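Local atomic coordinates of afamin (Homo sapiens, PDB entry 6FAK), a protein that carries hydrophobic molecules such as vitamin E in body fluids and keeps lipidated Wnt proteins soluble and active. Residues 342-351 with 445-455; 222-230 with 293-302. All blocks are in the same frame, centred on the assembly; numbering follows the deposited sequence. Where two conformers were deposited one is given.

Contact 1: 342-351 with 445-455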
loop_
_atom_site.group_PDB
_atom_site.type_symbol
_atom_site.label_atom_id
_atom_site.label_comp_id
_atom_site.label_asym_id
_atom_site.label_seq_id
_atom_site.Cartn_x
_atom_site.Cartn_y
_atom_site.Cartn_z
ATOM N N PRO A 342 1.353 8.866 21.031
ATOM C CA PRO A 342 2.234 8.167 20.103
ATOM C C PRO A 342 2.061 6.652 20.037
ATOM O O PRO A 342 2.500 6.060 19.056
ATOM C CB PRO A 342 3.651 8.499 20.624
ATOM C CG PRO A 342 3.462 8.785 22.050
ATOM C CD PRO A 342 2.118 9.463 22.137
ATOM N N ASP A 343 1.429 6.061 21.052
ATOM C CA ASP A 343 1.154 4.609 21.107
ATOM C C ASP A 343 -0.079 4.120 20.318
ATOM O O ASP A 343 -0.324 2.899 20.263
ATOM C CB ASP A 343 1.016 4.163 22.572
ATOM C CG ASP A 343 -0.027 4.977 23.375
ATOM O OD1 ASP A 343 -0.159 6.247 23.249
ATOM O OD2 ASP A 343 -0.691 4.319 24.205
ATOM N N LEU A 344 -0.857 5.051 19.750
ATOM C CA LEU A 344 -2.080 4.706 18.999
ATOM C C LEU A 344 -1.819 4.629 17.511
ATOM O O LEU A 344 -0.948 5.351 16.965
ATOM C CB LEU A 344 -3.221 5.698 19.273
ATOM C CG LEU A 344 -3.687 5.798 20.733
ATOM C CD1 LEU A 344 -4.859 6.740 20.913
ATOM C CD2 LEU A 344 -3.993 4.442 21.348
ATOM N N SER A 345 -2.560 3.748 16.853
ATOM C CA SER A 345 -2.536 3.658 15.402
ATOM C C SER A 345 -3.250 4.849 14.756
ATOM O O SER A 345 -4.045 5.504 15.368
ATOM C CB SER A 345 -3.194 2.365 14.947
ATOM O OG SER A 345 -4.595 2.406 15.079
ATOM N N ILE A 346 -2.947 5.084 13.495
ATOM C CA ILE A 346 -3.617 6.119 12.744
ATOM C C ILE A 346 -5.122 5.850 12.631
ATOM O O ILE A 346 -5.887 6.761 12.900
ATOM C CB ILE A 346 -2.934 6.405 11.379
ATOM C CG1 ILE A 346 -1.427 6.723 11.543
ATOM C CG2 ILE A 346 -3.617 7.551 10.665
ATOM C CD1 ILE A 346 -1.074 7.862 12.488
ATOM N N PRO A 347 -5.559 4.609 12.286
ATOM C CA PRO A 347 -7.008 4.317 12.264
ATOM C C PRO A 347 -7.718 4.511 13.636
ATOM O O PRO A 347 -8.823 5.043 13.685
ATOM C CB PRO A 347 -7.079 2.848 11.782
ATOM C CG PRO A 347 -5.807 2.585 11.118
ATOM C CD PRO A 347 -4.769 3.527 11.675
ATOM N N GLU A 348 -7.014 4.160 14.739
ATOM C CA GLU A 348 -7.536 4.364 16.072
ATOM C C GLU A 348 -7.719 5.872 16.339
ATOM O O GLU A 348 -8.722 6.264 16.841
ATOM C CB GLU A 348 -6.682 3.717 17.173
ATOM C CG GLU A 348 -7.366 3.826 18.564
ATOM C CD GLU A 348 -8.701 3.052 18.657
ATOM O OE1 GLU A 348 -8.890 2.048 17.924
ATOM O OE2 GLU A 348 -9.548 3.407 19.511
ATOM N N LEU A 349 -6.746 6.689 15.974
ATOM C CA LEU A 349 -6.891 8.144 16.160
ATOM C C LEU A 349 -8.076 8.698 15.367
ATOM O O LEU A 349 -8.789 9.508 15.862
ATOM C CB LEU A 349 -5.642 8.864 15.754
ATOM C CG LEU A 349 -4.437 8.574 16.646
ATOM C CD1 LEU A 349 -3.170 9.018 15.978
ATOM C CD2 LEU A 349 -4.599 9.212 18.011
ATOM N N LEU A 350 -8.260 8.233 14.129
ATOM C CA LEU A 350 -9.382 8.701 13.328
ATOM C C LEU A 350 -10.721 8.213 13.845
ATOM O O LEU A 350 -11.686 8.936 13.721
ATOM C CB LEU A 350 -9.219 8.298 11.854
ATOM C CG LEU A 350 -7.882 8.808 11.287
ATOM C CD1 LEU A 350 -7.713 8.238 9.881
ATOM C CD2 LEU A 350 -7.790 10.306 11.300
ATOM N N ARG A 351 -10.796 6.986 14.412
ATOM C CA ARG A 351 -11.993 6.554 15.083
ATOM C C ARG A 351 -12.353 7.493 16.283
ATOM O O ARG A 351 -13.516 7.871 16.452
ATOM C CB ARG A 351 -11.902 5.073 15.538
ATOM C CG ARG A 351 -11.933 4.098 14.357
ATOM C CD ARG A 351 -12.032 2.684 14.869
ATOM N NE ARG A 351 -10.764 2.193 15.378
ATOM C CZ ARG A 351 -9.817 1.553 14.701
ATOM N NH1 ARG A 351 -9.896 1.405 13.391
ATOM N NH2 ARG A 351 -8.751 1.103 15.333
ATOM N N GLU A 445 5.284 -0.946 20.887
ATOM C CA GLU A 445 4.101 -0.316 20.260
ATOM C C GLU A 445 3.413 -1.326 19.327
ATOM O O GLU A 445 3.030 -1.024 18.185
ATOM C CB GLU A 445 4.460 1.028 19.574
ATOM C CG GLU A 445 4.538 2.220 20.551
ATOM C CD GLU A 445 5.008 3.535 19.906
ATOM O OE1 GLU A 445 4.951 3.683 18.646
ATOM O OE2 GLU A 445 5.427 4.445 20.670
ATOM N N GLU A 446 3.205 -2.516 19.881
ATOM C CA GLU A 446 2.519 -3.584 19.212
ATOM C C GLU A 446 1.170 -3.100 18.680
ATOM O O GLU A 446 0.837 -3.358 17.508
ATOM C CB GLU A 446 2.285 -4.718 20.201
ATOM C CG GLU A 446 1.425 -5.855 19.688
ATOM C CD GLU A 446 1.201 -6.899 20.779
ATOM O OE1 GLU A 446 0.131 -6.873 21.467
ATOM O OE2 GLU A 446 2.109 -7.737 20.949
ATOM N N PHE A 447 0.394 -2.416 19.535
ATOM C CA PHE A 447 -0.972 -2.029 19.113
ATOM C C PHE A 447 -0.920 -1.125 17.879
ATOM O O PHE A 447 -1.600 -1.408 16.869
ATOM C CB PHE A 447 -1.828 -1.366 20.211
ATOM C CG PHE A 447 -3.121 -0.793 19.661
ATOM C CD1 PHE A 447 -4.139 -1.625 19.290
ATOM C CD2 PHE A 447 -3.266 0.594 19.462
ATOM C CE1 PHE A 447 -5.307 -1.125 18.759
ATOM C CE2 PHE A 447 -4.429 1.121 18.920
ATOM C CZ PHE A 447 -5.457 0.260 18.581
ATOM N N ALA A 448 -0.111 -0.060 17.950
ATOM C CA ALA A 448 -0.033 0.877 16.839
ATOM C C ALA A 448 0.473 0.194 15.546
ATOM O O ALA A 448 -0.106 0.353 14.444
ATOM C CB ALA A 448 0.840 2.080 17.183
ATOM N N CYS A 449 1.524 -0.584 15.697
ATOM C CA CYS A 449 2.148 -1.264 14.561
ATOM C C CYS A 449 1.168 -2.220 13.843
ATOM O O CYS A 449 0.972 -2.134 12.629
ATOM C CB CYS A 449 3.419 -1.985 15.043
ATOM S SG CYS A 449 4.378 -2.814 13.753
ATOM N N VAL A 450 0.535 -3.114 14.615
ATOM C CA VAL A 450 -0.382 -4.087 14.073
ATOM C C VAL A 450 -1.597 -3.401 13.402
ATOM O O VAL A 450 -1.991 -3.766 12.283
ATOM C CB VAL A 450 -0.896 -5.040 15.172
ATOM C CG1 VAL A 450 -2.038 -5.920 14.670
ATOM C CG2 VAL A 450 0.238 -5.918 15.693
ATOM N N ASP A 451 -2.202 -2.435 14.074
ATOM C CA ASP A 451 -3.436 -1.862 13.538
ATOM C C ASP A 451 -3.108 -1.033 12.287
ATOM O O ASP A 451 -3.871 -1.063 11.334
ATOM C CB ASP A 451 -4.182 -1.090 14.622
ATOM C CG ASP A 451 -5.633 -0.747 14.246
ATOM O OD1 ASP A 451 -6.396 -1.591 13.735
ATOM O OD2 ASP A 451 -6.048 0.404 14.439
ATOM N N ASN A 452 -1.960 -0.353 12.274
ATOM C CA ASN A 452 -1.500 0.408 11.113
ATOM C C ASN A 452 -1.287 -0.518 9.895
ATOM O O ASN A 452 -1.744 -0.220 8.779
ATOM C CB ASN A 452 -0.196 1.153 11.417
ATOM C CG ASN A 452 -0.407 2.502 12.150
ATOM O OD1 ASN A 452 -1.479 3.102 12.127
ATOM N ND2 ASN A 452 0.660 2.983 12.791
ATOM N N LEU A 453 -0.553 -1.603 10.099
ATOM C CA LEU A 453 -0.253 -2.515 9.002
ATOM C C LEU A 453 -1.437 -3.345 8.568
ATOM O O LEU A 453 -1.601 -3.563 7.381
ATOM C CB LEU A 453 0.920 -3.422 9.323
ATOM C CG LEU A 453 2.298 -2.767 9.385
ATOM C CD1 LEU A 453 3.326 -3.849 9.669
ATOM C CD2 LEU A 453 2.665 -2.064 8.102
ATOM N N ALA A 454 -2.259 -3.802 9.509
ATOM C CA ALA A 454 -3.500 -4.507 9.158
ATOM C C ALA A 454 -4.476 -3.689 8.331
ATOM O O ALA A 454 -5.119 -4.220 7.403
ATOM C CB ALA A 454 -4.222 -5.007 10.413
ATOM N N ASP A 455 -4.566 -2.395 8.627
ATOM C CA ASP A 455 -5.467 -1.522 7.904
ATOM C C ASP A 455 -5.123 -1.380 6.411
ATOM O O ASP A 455 -6.011 -1.262 5.544
ATOM C CB ASP A 455 -5.485 -0.135 8.553
ATOM C CG ASP A 455 -6.823 0.571 8.364
ATOM O OD1 ASP A 455 -7.836 0.125 8.993
ATOM O OD2 ASP A 455 -6.853 1.566 7.592
HETATM O O HOH W 1 1.137 0.844 20.300
HETATM O O HOH W 2 0.686 5.433 14.575
HETATM O O HOH W 3 -8.080 -0.388 12.107
#
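Ser345 and Asp451 meet where segments 346-351 and 446-455, at the starts of helices 346-363 and 446-462 of the second and third albumin repeats, run at 89° to each other in the all-helical albumin fold. Ser345 is the N-cap of its helix: OG accepts from Glu348 N at 3.0 Å and donates to Asp451 OD2 at 2.6 Å, a double role suited to a small hydroxyl. Asp451 OD2 spends its anti lone pair on that hydroxyl and on its syn side takes Arg351 NH2 at 2.9 Å, the donor lying 30° out of the carboxylate plane. Arg351 also grips Glu348 OE1 side-on with NE and NH2, completing a buried salt-bridge network in which Arg486 pairs with Asp451 OD1, while Ser387 and Thr384 bind Glu348. Arg351 between the two acids, with Arg486 on Asp451, probably favours both carboxylates staying ionised.

Ile346 N, in the first turn, donates to Asn452 OD1 at 2.8 Å on an in-plane lone pair. Asn452 ND2 donates to a water that in turn donates to Leu344 O, and also to an oxygen of the bound polyether. Ser345 N, buried here, has no partner. A chi1 of 171° swings the Phe447 ring edge against Glu348 CB. Ala448 is small enough to let the backbones close in, its CB 3.4 Å from Asp343 O.

Contact 2: 222-230 with 293-302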
loop_
_atom_site.group_PDB
_atom_site.type_symbol
_atom_site.label_atom_id
_atom_site.label_comp_id
_atom_site.label_asym_id
_atom_site.label_seq_id
_atom_site.Cartn_x
_atom_site.Cartn_y
_atom_site.Cartn_z
ATOM N N LEU A 222 1.626 13.459 11.019
ATOM C CA LEU A 222 2.610 14.540 11.280
ATOM C C LEU A 222 2.675 14.996 12.765
ATOM O O LEU A 222 3.752 15.367 13.301
ATOM C CB LEU A 222 2.358 15.682 10.318
ATOM C CG LEU A 222 2.496 15.376 8.811
ATOM C CD1 LEU A 222 2.025 16.516 7.950
ATOM C CD2 LEU A 222 3.968 15.082 8.498
ATOM N N SER A 223 1.516 15.017 13.419
ATOM C CA SER A 223 1.451 15.393 14.840
ATOM C C SER A 223 2.110 14.337 15.738
ATOM O O SER A 223 2.767 14.671 16.715
ATOM C CB SER A 223 -0.007 15.660 15.283
ATOM O OG SER A 223 -0.665 16.651 14.503
ATOM N N GLN A 224 1.958 13.059 15.397
ATOM C CA GLN A 224 2.695 11.982 16.091
ATOM C C GLN A 224 4.188 12.052 15.872
ATOM O O GLN A 224 4.960 11.855 16.806
ATOM C CB GLN A 224 2.240 10.585 15.643
ATOM C CG GLN A 224 1.255 9.960 16.559
ATOM C CD GLN A 224 0.897 8.531 16.180
ATOM O OE1 GLN A 224 1.196 8.038 15.076
ATOM N NE2 GLN A 224 0.215 7.878 17.082
ATOM N N LYS A 225 4.585 12.289 14.631
ATOM C CA LYS A 225 5.989 12.318 14.260
ATOM C C LYS A 225 6.725 13.557 14.767
ATOM O O LYS A 225 7.895 13.461 15.159
ATOM C CB LYS A 225 6.111 12.239 12.738
ATOM C CG LYS A 225 7.535 12.020 12.251
ATOM C CD LYS A 225 7.564 12.014 10.735
ATOM C CE LYS A 225 8.935 11.645 10.172
ATOM N NZ LYS A 225 8.970 10.184 9.861
ATOM N N PHE A 226 6.055 14.710 14.748
ATOM C CA PHE A 226 6.664 15.990 15.144
ATOM C C PHE A 226 5.840 16.602 16.261
ATOM O O PHE A 226 5.216 17.638 16.081
ATOM C CB PHE A 226 6.717 16.957 13.955
ATOM C CG PHE A 226 7.417 16.401 12.743
ATOM C CD1 PHE A 226 8.708 15.899 12.838
ATOM C CD2 PHE A 226 6.806 16.420 11.500
ATOM C CE1 PHE A 226 9.362 15.383 11.735
ATOM C CE2 PHE A 226 7.448 15.908 10.382
ATOM C CZ PHE A 226 8.738 15.384 10.502
ATOM N N PRO A 227 5.854 15.985 17.439
ATOM C CA PRO A 227 4.938 16.433 18.472
ATOM C C PRO A 227 5.283 17.796 19.076
ATOM O O PRO A 227 4.448 18.347 19.775
ATOM C CB PRO A 227 5.043 15.344 19.524
ATOM C CG PRO A 227 6.381 14.748 19.330
ATOM C CD PRO A 227 6.604 14.789 17.861
ATOM N N LYS A 228 6.457 18.346 18.789
ATOM C CA LYS A 228 6.774 19.703 19.258
ATOM C C LYS A 228 6.356 20.818 18.275
ATOM O O LYS A 228 6.495 21.982 18.595
ATOM C CB LYS A 228 8.267 19.793 19.648
ATOM C CG LYS A 228 9.236 20.160 18.543
ATOM C CD LYS A 228 10.663 20.394 19.062
ATOM C CE LYS A 228 11.182 21.798 18.718
ATOM N NZ LYS A 228 12.658 21.813 18.540
ATOM N N ILE A 229 5.831 20.479 17.094
ATOM C CA ILE A 229 5.427 21.477 16.095
ATOM C C ILE A 229 4.270 22.350 16.576
ATOM O O ILE A 229 3.403 21.858 17.291
ATOM C CB ILE A 229 5.036 20.754 14.770
ATOM C CG1 ILE A 229 4.970 21.711 13.584
ATOM C CG2 ILE A 229 3.703 19.992 14.918
ATOM C CD1 ILE A 229 4.703 20.950 12.288
ATOM N N GLU A 230 4.232 23.630 16.185
ATOM C CA GLU A 230 3.051 24.523 16.443
ATOM C C GLU A 230 1.923 24.255 15.485
ATOM O O GLU A 230 2.165 23.961 14.302
ATOM C CB GLU A 230 3.404 26.029 16.400
ATOM C CG GLU A 230 2.739 26.923 15.313
ATOM C CD GLU A 230 1.747 28.016 15.804
ATOM O OE1 GLU A 230 0.554 27.700 16.175
ATOM O OE2 GLU A 230 2.132 29.235 15.721
ATOM N N ILE A 293 13.651 11.181 5.753
ATOM C CA ILE A 293 12.734 11.890 6.665
ATOM C C ILE A 293 11.535 11.019 6.952
ATOM O O ILE A 293 11.135 10.917 8.111
ATOM C CB ILE A 293 12.304 13.294 6.143
ATOM C CG1 ILE A 293 13.430 14.313 6.370
ATOM C CG2 ILE A 293 11.039 13.822 6.837
ATOM C CD1 ILE A 293 13.315 15.577 5.533
ATOM N N ILE A 294 11.000 10.354 5.922
ATOM C CA ILE A 294 9.855 9.449 6.098
ATOM C C ILE A 294 10.189 8.252 7.016
ATOM O O ILE A 294 9.341 7.812 7.792
ATOM C CB ILE A 294 9.254 8.978 4.735
ATOM C CG1 ILE A 294 8.636 10.170 3.984
ATOM C CG2 ILE A 294 8.139 7.953 4.951
ATOM C CD1 ILE A 294 8.183 9.878 2.569
ATOM N N ASN A 295 11.420 7.749 6.929
ATOM C CA ASN A 295 11.888 6.648 7.775
ATOM C C ASN A 295 12.451 7.058 9.141
ATOM O O ASN A 295 12.653 6.186 9.981
ATOM C CB ASN A 295 12.940 5.809 7.022
ATOM C CG ASN A 295 12.314 4.849 6.032
ATOM O OD1 ASN A 295 12.114 3.670 6.334
ATOM N ND2 ASN A 295 11.976 5.354 4.852
ATOM N N SER A 296 12.710 8.346 9.383
ATOM C CA SER A 296 13.228 8.754 10.687
ATOM C C SER A 296 12.182 8.413 11.751
ATOM O O SER A 296 10.976 8.358 11.466
ATOM C CB SER A 296 13.608 10.232 10.714
ATOM O OG SER A 296 12.472 11.070 10.590
ATOM N N ASN A 297 12.643 8.119 12.961
ATOM C CA ASN A 297 11.726 7.754 14.049
ATOM C C ASN A 297 10.997 8.991 14.596
ATOM O O ASN A 297 11.349 10.143 14.272
ATOM C CB ASN A 297 12.435 6.953 15.165
ATOM C CG ASN A 297 13.677 7.640 15.713
ATOM O OD1 ASN A 297 14.073 8.710 15.248
ATOM N ND2 ASN A 297 14.314 7.006 16.697
ATOM N N LYS A 298 9.964 8.732 15.402
ATOM C CA LYS A 298 9.165 9.786 16.038
ATOM C C LYS A 298 10.047 10.570 17.014
ATOM O O LYS A 298 10.793 9.979 17.805
ATOM C CB LYS A 298 7.938 9.218 16.777
ATOM C CG LYS A 298 6.964 8.403 15.908
ATOM C CD LYS A 298 5.647 8.105 16.646
ATOM C CE LYS A 298 5.291 6.618 16.736
ATOM N NZ LYS A 298 4.509 6.079 15.582
ATOM N N ASP A 299 9.983 11.895 16.923
ATOM C CA ASP A 299 10.670 12.785 17.862
ATOM C C ASP A 299 10.086 12.571 19.270
ATOM O O ASP A 299 8.940 12.118 19.413
ATOM C CB ASP A 299 10.505 14.241 17.389
ATOM C CG ASP A 299 11.337 15.244 18.178
ATOM O OD1 ASP A 299 11.945 14.890 19.205
ATOM O OD2 ASP A 299 11.380 16.417 17.765
ATOM N N ASP A 300 10.885 12.856 20.297
ATOM C CA ASP A 300 10.429 12.770 21.690
ATOM C C ASP A 300 9.394 13.863 21.910
ATOM O O ASP A 300 9.569 14.988 21.423
ATOM C CB ASP A 300 11.576 12.997 22.693
ATOM C CG ASP A 300 12.752 12.043 22.498
ATOM O OD1 ASP A 300 12.685 11.144 21.635
ATOM O OD2 ASP A 300 13.757 12.209 23.227
ATOM N N ARG A 301 8.325 13.540 22.641
ATOM C CA ARG A 301 7.333 14.543 23.038
ATOM C C ARG A 301 7.979 15.581 23.937
ATOM O O ARG A 301 8.861 15.237 24.726
ATOM C CB ARG A 301 6.176 13.916 23.811
ATOM C CG ARG A 301 5.058 13.369 22.950
ATOM C CD ARG A 301 3.988 12.799 23.861
ATOM N NE ARG A 301 4.370 11.497 24.411
ATOM C CZ ARG A 301 3.862 10.937 25.512
ATOM N NH1 ARG A 301 2.946 11.584 26.247
ATOM N NH2 ARG A 301 4.275 9.733 25.892
ATOM N N PRO A 302 7.556 16.854 23.813
ATOM C CA PRO A 302 7.920 17.821 24.844
ATOM C C PRO A 302 7.606 17.267 26.239
ATOM O O PRO A 302 6.446 17.067 26.572
ATOM C CB PRO A 302 7.052 19.040 24.499
ATOM C CG PRO A 302 6.891 18.967 23.019
ATOM C CD PRO A 302 6.912 17.503 22.654
HETATM O O HOH W 4 8.648 17.478 17.114
#
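Lys225 reaches from the last turn of helix 216-225 to the end of helix 288-295, where NZ meets a cluster of backbone carbonyls. Its chain runs out straight, with CG anti to the backbone N (chi1 -170°), and bends only at the last torsion, which brings Lys225 NZ to Ile293 O at 2.9 Å, in the plane of that carbonyl. Ser296 O, also bonded to Lys225 NZ at 3.2 Å, is approached more obliquely, the nitrogen tilted 31° from its plane, and Ile294 O adds a weak third bond. Lysine suits this place because its long chain spans the gap between the helices. Ser296 OG turns back on Ile293 O, which thus accepts from both side chains and from Ser296 N.

Beyond the helix end, residues 296-302 run extended past the turn 226-229. Asp299 N donates to Lys225 O at 3.2 Å, joining the two backbones, and the Asp299 side chain crosses the Pro227 ring at a slant, its CB 4.0 Å from Pro227 CD. Its carboxylate reaches Lys228 N through a water. Pro227, a rigid ring with no N-H to satisfy, lays CB against Arg301 CG and presents CG to Asp299 O. Farther along, Pro302 CG packs 3.7 Å from Lys228 CB. Gln224 and Lys298 lie side by side and point the same way; Gln224 NE2 donates to the backbone O of Leu344 and of His341.

Segment 222-230 and residues 293-298 belong to the region that forms the pocket for hydrophobic ligands. Main-chain carbonyls, rather than a carboxylate, receive the Lys225 ammonium, so the join depends on the shape of the helix end and probably offsets its partial negative charge.

Contact 2 ties together parts of the second albumin repeat, whereas contact 1 joins that repeat to the third; their centres are 16 Å apart. Gln224 links the two: its NE2 lies 2.8 Å from Leu344 O, a probable hydrogen bond, and its OE1 is 3.4 Å from Ile346 CD1. A second bridge is looser, with Glu445 OE1 3.5 Å from Lys298 CE and a long, weak ion pair beyond. Bound polyethers, probably from the crystallisation liquor, lie beside both: one is bonded by Asn452 in contact 1, a short glycol is hydrogen-bonded to Gln224 OE1 in contact 2, and the Ile346 side chain also lies near a bound glycol. Segment 222-230 thus connects the hydrophobic-ligand region to the interface between repeats.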